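Local coordinates for uncharacterized protein (Magnetospirillum magneticum, PDB 3BHW) that probably takes part in a type 1 BREX system, which protects bacteria against double-stranded DNA phage by preventing phage DNA replication, at residues I12-A26 and K57-T69. Sequence-based numbering, arbitrary orientation. Where two conformers were deposited one is given.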
# COMPACT_ATOMS: atom_id res chain seq x y z
N ILE A 12 8.50 -0.46 -1.81
CA ILE A 12 7.28 0.35 -1.72
C ILE A 12 7.38 1.67 -2.51
O ILE A 12 6.37 2.17 -3.01
CB ILE A 12 6.88 0.55 -0.23
CG1 ILE A 12 5.42 1.01 -0.08
CG2 ILE A 12 7.89 1.44 0.52
CD1 ILE A 12 5.26 2.46 0.32
N GLY A 13 8.60 2.19 -2.66
CA GLY A 13 8.84 3.45 -3.35
C GLY A 13 8.62 3.42 -4.85
O GLY A 13 8.61 4.49 -5.50
N GLY A 14 8.48 2.23 -5.41
CA GLY A 14 8.27 2.10 -6.86
C GLY A 14 6.96 2.68 -7.37
O GLY A 14 6.82 2.99 -8.57
N GLY A 15 5.99 2.83 -6.47
CA GLY A 15 4.72 3.46 -6.84
C GLY A 15 3.66 3.45 -5.76
O GLY A 15 3.70 2.61 -4.82
N SER A 16 2.74 4.40 -5.87
CA SER A 16 1.67 4.55 -4.88
C SER A 16 0.56 3.57 -5.25
O SER A 16 0.83 2.63 -6.00
CB SER A 16 1.15 6.00 -4.81
OG SER A 16 0.73 6.42 -6.09
N LEU A 17 -0.67 3.78 -4.74
CA LEU A 17 -1.64 2.70 -4.88
C LEU A 17 -2.11 2.48 -6.33
O LEU A 17 -2.26 1.34 -6.76
CB LEU A 17 -2.82 2.92 -3.94
CG LEU A 17 -2.36 3.03 -2.48
CD1 LEU A 17 -3.61 3.25 -1.61
CD2 LEU A 17 -1.59 1.84 -1.99
N LYS A 18 -2.33 3.57 -7.04
CA LYS A 18 -2.70 3.55 -8.45
C LYS A 18 -3.85 2.61 -8.72
O LYS A 18 -3.69 1.56 -9.33
CB LYS A 18 -1.49 3.16 -9.27
CG LYS A 18 -0.41 4.24 -9.29
CD LYS A 18 0.60 3.93 -10.35
CE LYS A 18 1.56 5.06 -10.49
NZ LYS A 18 1.01 6.12 -11.33
N LEU A 19 -5.02 3.01 -8.27
CA LEU A 19 -6.20 2.14 -8.37
C LEU A 19 -6.55 1.68 -9.78
O LEU A 19 -6.78 0.46 -10.00
CB LEU A 19 -7.41 2.77 -7.70
CG LEU A 19 -8.62 1.87 -7.82
CD1 LEU A 19 -8.41 0.52 -7.14
CD2 LEU A 19 -9.82 2.58 -7.24
N PRO A 20 -6.63 2.63 -10.75
CA PRO A 20 -7.03 2.17 -12.07
C PRO A 20 -6.14 1.01 -12.59
O PRO A 20 -6.64 -0.02 -13.11
CB PRO A 20 -6.90 3.43 -12.93
CG PRO A 20 -7.14 4.56 -11.95
CD PRO A 20 -6.41 4.10 -10.72
N GLU A 21 -4.84 1.19 -12.50
CA GLU A 21 -3.93 0.14 -12.95
C GLU A 21 -4.12 -1.12 -12.11
O GLU A 21 -4.04 -2.23 -12.62
CB GLU A 21 -2.50 0.58 -12.81
CG GLU A 21 -2.05 1.57 -13.88
CD GLU A 21 -2.26 3.00 -13.48
OE1 GLU A 21 -3.10 3.28 -12.55
OE2 GLU A 21 -1.58 3.86 -14.10
N SER A 22 -4.36 -0.94 -10.82
CA SER A 22 -4.45 -2.07 -9.93
C SER A 22 -5.70 -2.90 -10.28
O SER A 22 -5.71 -4.12 -10.13
CB SER A 22 -4.50 -1.64 -8.45
OG SER A 22 -3.19 -1.33 -7.97
N ARG A 23 -6.76 -2.22 -10.73
CA ARG A 23 -8.00 -2.92 -11.12
C ARG A 23 -7.76 -3.83 -12.31
O ARG A 23 -8.34 -4.90 -12.42
CB ARG A 23 -9.06 -1.93 -11.53
CG ARG A 23 -9.59 -1.00 -10.39
CD ARG A 23 -10.99 -0.60 -10.77
NE ARG A 23 -11.64 0.41 -9.92
CZ ARG A 23 -12.56 0.13 -8.98
NH1 ARG A 23 -12.85 -1.13 -8.71
NH2 ARG A 23 -13.17 1.10 -8.30
N ILE A 24 -6.87 -3.40 -13.20
CA ILE A 24 -6.63 -4.14 -14.42
C ILE A 24 -5.82 -5.37 -14.03
O ILE A 24 -6.09 -6.48 -14.51
CB ILE A 24 -5.90 -3.32 -15.53
CG1 ILE A 24 -6.86 -2.27 -16.11
CG2 ILE A 24 -5.43 -4.25 -16.64
CD1 ILE A 24 -6.18 -1.10 -16.76
N ILE A 25 -4.89 -5.19 -13.10
CA ILE A 25 -4.01 -6.28 -12.67
C ILE A 25 -4.82 -7.30 -11.89
O ILE A 25 -4.68 -8.52 -12.09
CB ILE A 25 -2.76 -5.73 -11.89
CG1 ILE A 25 -1.78 -5.03 -12.85
CG2 ILE A 25 -2.00 -6.86 -11.16
CD1 ILE A 25 -0.94 -3.92 -12.23
N ALA A 26 -5.72 -6.81 -11.03
CA ALA A 26 -6.68 -7.66 -10.31
C ALA A 26 -7.55 -8.48 -11.26
O ALA A 26 -7.82 -9.66 -10.99
CB ALA A 26 -7.53 -6.84 -9.36
N LYS A 57 7.82 -1.87 -16.44
CA LYS A 57 7.73 -3.26 -15.97
C LYS A 57 7.80 -3.38 -14.45
O LYS A 57 7.10 -4.20 -13.87
CB LYS A 57 8.85 -4.10 -16.59
CG LYS A 57 8.87 -4.10 -18.11
CD LYS A 57 9.99 -4.96 -18.67
CE LYS A 57 10.32 -4.60 -20.12
NZ LYS A 57 10.61 -5.87 -20.85
N ARG A 58 8.69 -2.61 -13.83
CA ARG A 58 8.91 -2.69 -12.38
C ARG A 58 7.67 -2.28 -11.58
O ARG A 58 7.29 -2.93 -10.59
CB ARG A 58 10.11 -1.83 -11.99
CG ARG A 58 11.44 -2.55 -12.21
CD ARG A 58 12.63 -1.62 -12.02
NE ARG A 58 12.62 -1.05 -10.67
CZ ARG A 58 12.29 0.21 -10.38
NH1 ARG A 58 12.31 0.62 -9.12
NH2 ARG A 58 11.95 1.06 -11.34
N GLN A 59 7.04 -1.19 -12.02
CA GLN A 59 5.86 -0.68 -11.35
C GLN A 59 4.75 -1.73 -11.39
O GLN A 59 4.14 -2.03 -10.37
CB GLN A 59 5.46 0.63 -12.02
CG GLN A 59 4.43 1.51 -11.31
CD GLN A 59 3.92 2.62 -12.26
OE1 GLN A 59 2.73 2.84 -12.37
NE2 GLN A 59 4.84 3.25 -12.99
N SER A 60 4.50 -2.33 -12.56
CA SER A 60 3.46 -3.36 -12.66
C SER A 60 3.80 -4.60 -11.84
O SER A 60 2.89 -5.26 -11.31
CB SER A 60 3.17 -3.73 -14.11
OG SER A 60 4.37 -4.09 -14.77
N SER A 61 5.07 -4.93 -11.72
CA SER A 61 5.47 -6.05 -10.89
C SER A 61 5.11 -5.74 -9.45
O SER A 61 4.52 -6.56 -8.77
CB SER A 61 6.96 -6.30 -11.02
OG SER A 61 7.27 -6.42 -12.38
N LEU A 62 5.44 -4.53 -9.01
CA LEU A 62 5.06 -4.08 -7.66
C LEU A 62 3.55 -4.18 -7.37
O LEU A 62 3.15 -4.84 -6.43
CB LEU A 62 5.58 -2.65 -7.46
CG LEU A 62 5.19 -2.01 -6.14
CD1 LEU A 62 5.85 -2.71 -4.95
CD2 LEU A 62 5.40 -0.48 -6.13
N MET A 63 2.74 -3.60 -8.25
CA MET A 63 1.28 -3.59 -8.04
C MET A 63 0.76 -5.04 -8.00
O MET A 63 -0.11 -5.38 -7.20
CB MET A 63 0.64 -2.79 -9.17
CG MET A 63 1.19 -1.38 -9.30
SD MET A 63 0.12 -0.24 -10.29
CE MET A 63 1.18 1.10 -10.64
N ARG A 64 1.33 -5.92 -8.83
CA ARG A 64 0.95 -7.34 -8.81
C ARG A 64 1.46 -8.04 -7.54
O ARG A 64 0.72 -8.79 -6.90
CB ARG A 64 1.50 -8.08 -10.03
CG ARG A 64 1.04 -9.56 -10.06
CD ARG A 64 1.92 -10.40 -11.02
NE ARG A 64 1.54 -11.82 -10.95
CZ ARG A 64 2.02 -12.77 -11.74
NH1 ARG A 64 2.94 -12.46 -12.65
NH2 ARG A 64 1.61 -14.03 -11.60
N ASN A 65 2.73 -7.83 -7.22
CA ASN A 65 3.31 -8.42 -6.01
C ASN A 65 2.48 -8.01 -4.80
O ASN A 65 2.19 -8.83 -3.90
CB ASN A 65 4.77 -8.04 -5.83
CG ASN A 65 5.67 -8.75 -6.80
OD1 ASN A 65 6.79 -8.29 -7.08
ND2 ASN A 65 5.19 -9.84 -7.35
N ARG A 66 2.17 -6.72 -4.73
CA ARG A 66 1.19 -6.28 -3.68
C ARG A 66 -0.12 -7.12 -3.60
O ARG A 66 -0.42 -7.71 -2.56
CB ARG A 66 0.84 -4.83 -3.85
CG ARG A 66 1.91 -3.88 -3.36
CD ARG A 66 1.48 -2.44 -3.57
NE ARG A 66 2.43 -1.46 -3.05
CZ ARG A 66 2.64 -0.24 -3.53
NH1 ARG A 66 1.96 0.22 -4.59
NH2 ARG A 66 3.52 0.55 -2.93
N LEU A 67 -0.85 -7.21 -4.73
CA LEU A 67 -2.12 -7.95 -4.72
C LEU A 67 -1.93 -9.44 -4.45
O LEU A 67 -2.81 -10.04 -3.82
CB LEU A 67 -2.94 -7.74 -6.00
CG LEU A 67 -3.42 -6.33 -6.26
CD1 LEU A 67 -3.85 -6.27 -7.72
CD2 LEU A 67 -4.63 -5.97 -5.39
N GLU A 68 -0.79 -10.00 -4.82
CA GLU A 68 -0.60 -11.45 -4.65
C GLU A 68 -0.25 -11.85 -3.21
O GLU A 68 -0.14 -13.03 -2.90
CB GLU A 68 0.41 -12.02 -5.64
CG GLU A 68 1.82 -11.66 -5.36
CD GLU A 68 2.78 -12.61 -6.05
OE1 GLU A 68 2.34 -13.28 -7.01
OE2 GLU A 68 3.95 -12.68 -5.61
N THR A 69 -0.10 -10.86 -2.33
CA THR A 69 -0.07 -11.18 -0.89
C THR A 69 -1.48 -11.54 -0.37
O THR A 69 -1.58 -12.07 0.73
CB THR A 69 0.51 -10.01 -0.00
OG1 THR A 69 -0.33 -8.87 -0.05
CG2 THR A 69 1.91 -9.57 -0.38
O HOH W 1 -1.73 -3.19 -6.49
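Met63, Ile25 and Arg66 bury more surface than any other residues where segment 12-26 meets segment 57-69, and they illustrate how one helix can pack against a helix and hold a loop at once. Ile25 is a knob set in a hole formed by Ser60, Met63, Arg64 and Leu67. With CG1 beside its backbone N (chi1 -72°), Ile25 CD1 meets Met63 CB at 3.6 Å, while Ile25 CG2 rests on Arg64 CA at 3.8 Å. Met63, extended beyond CG, reaches across to the start of helix 19-26, where Met63 SD lies 3.7 Å from Glu21 CB. Nearby, a water joins Ser22 OG to Met63 O, to which it donates.

Arg66 spans to the loop before helix 19-26, where both terminal nitrogens share one acceptor, Gly15 O. Arg66 NH2 approaches Gly15 O at 2.8 Å, nearly along the C=O axis, and Arg66 NH1 at 3.0 Å from above the carbonyl plane; both bonds are bent. Arg66 NH1 also bonds weakly to Ser16 O. Leu62 CD2 lies on one guanidinium face of Arg66, offset toward the rim.

The axes of helix 19-26 and helix 57-67 cross at -66°, with a closest approach of 9.7 Å. Helix 72-80 adjoins Ala26 and Leu67 through Val78, helix 83-97 touches Leu62 and Arg66, and helix 145-161 packs on Ile12.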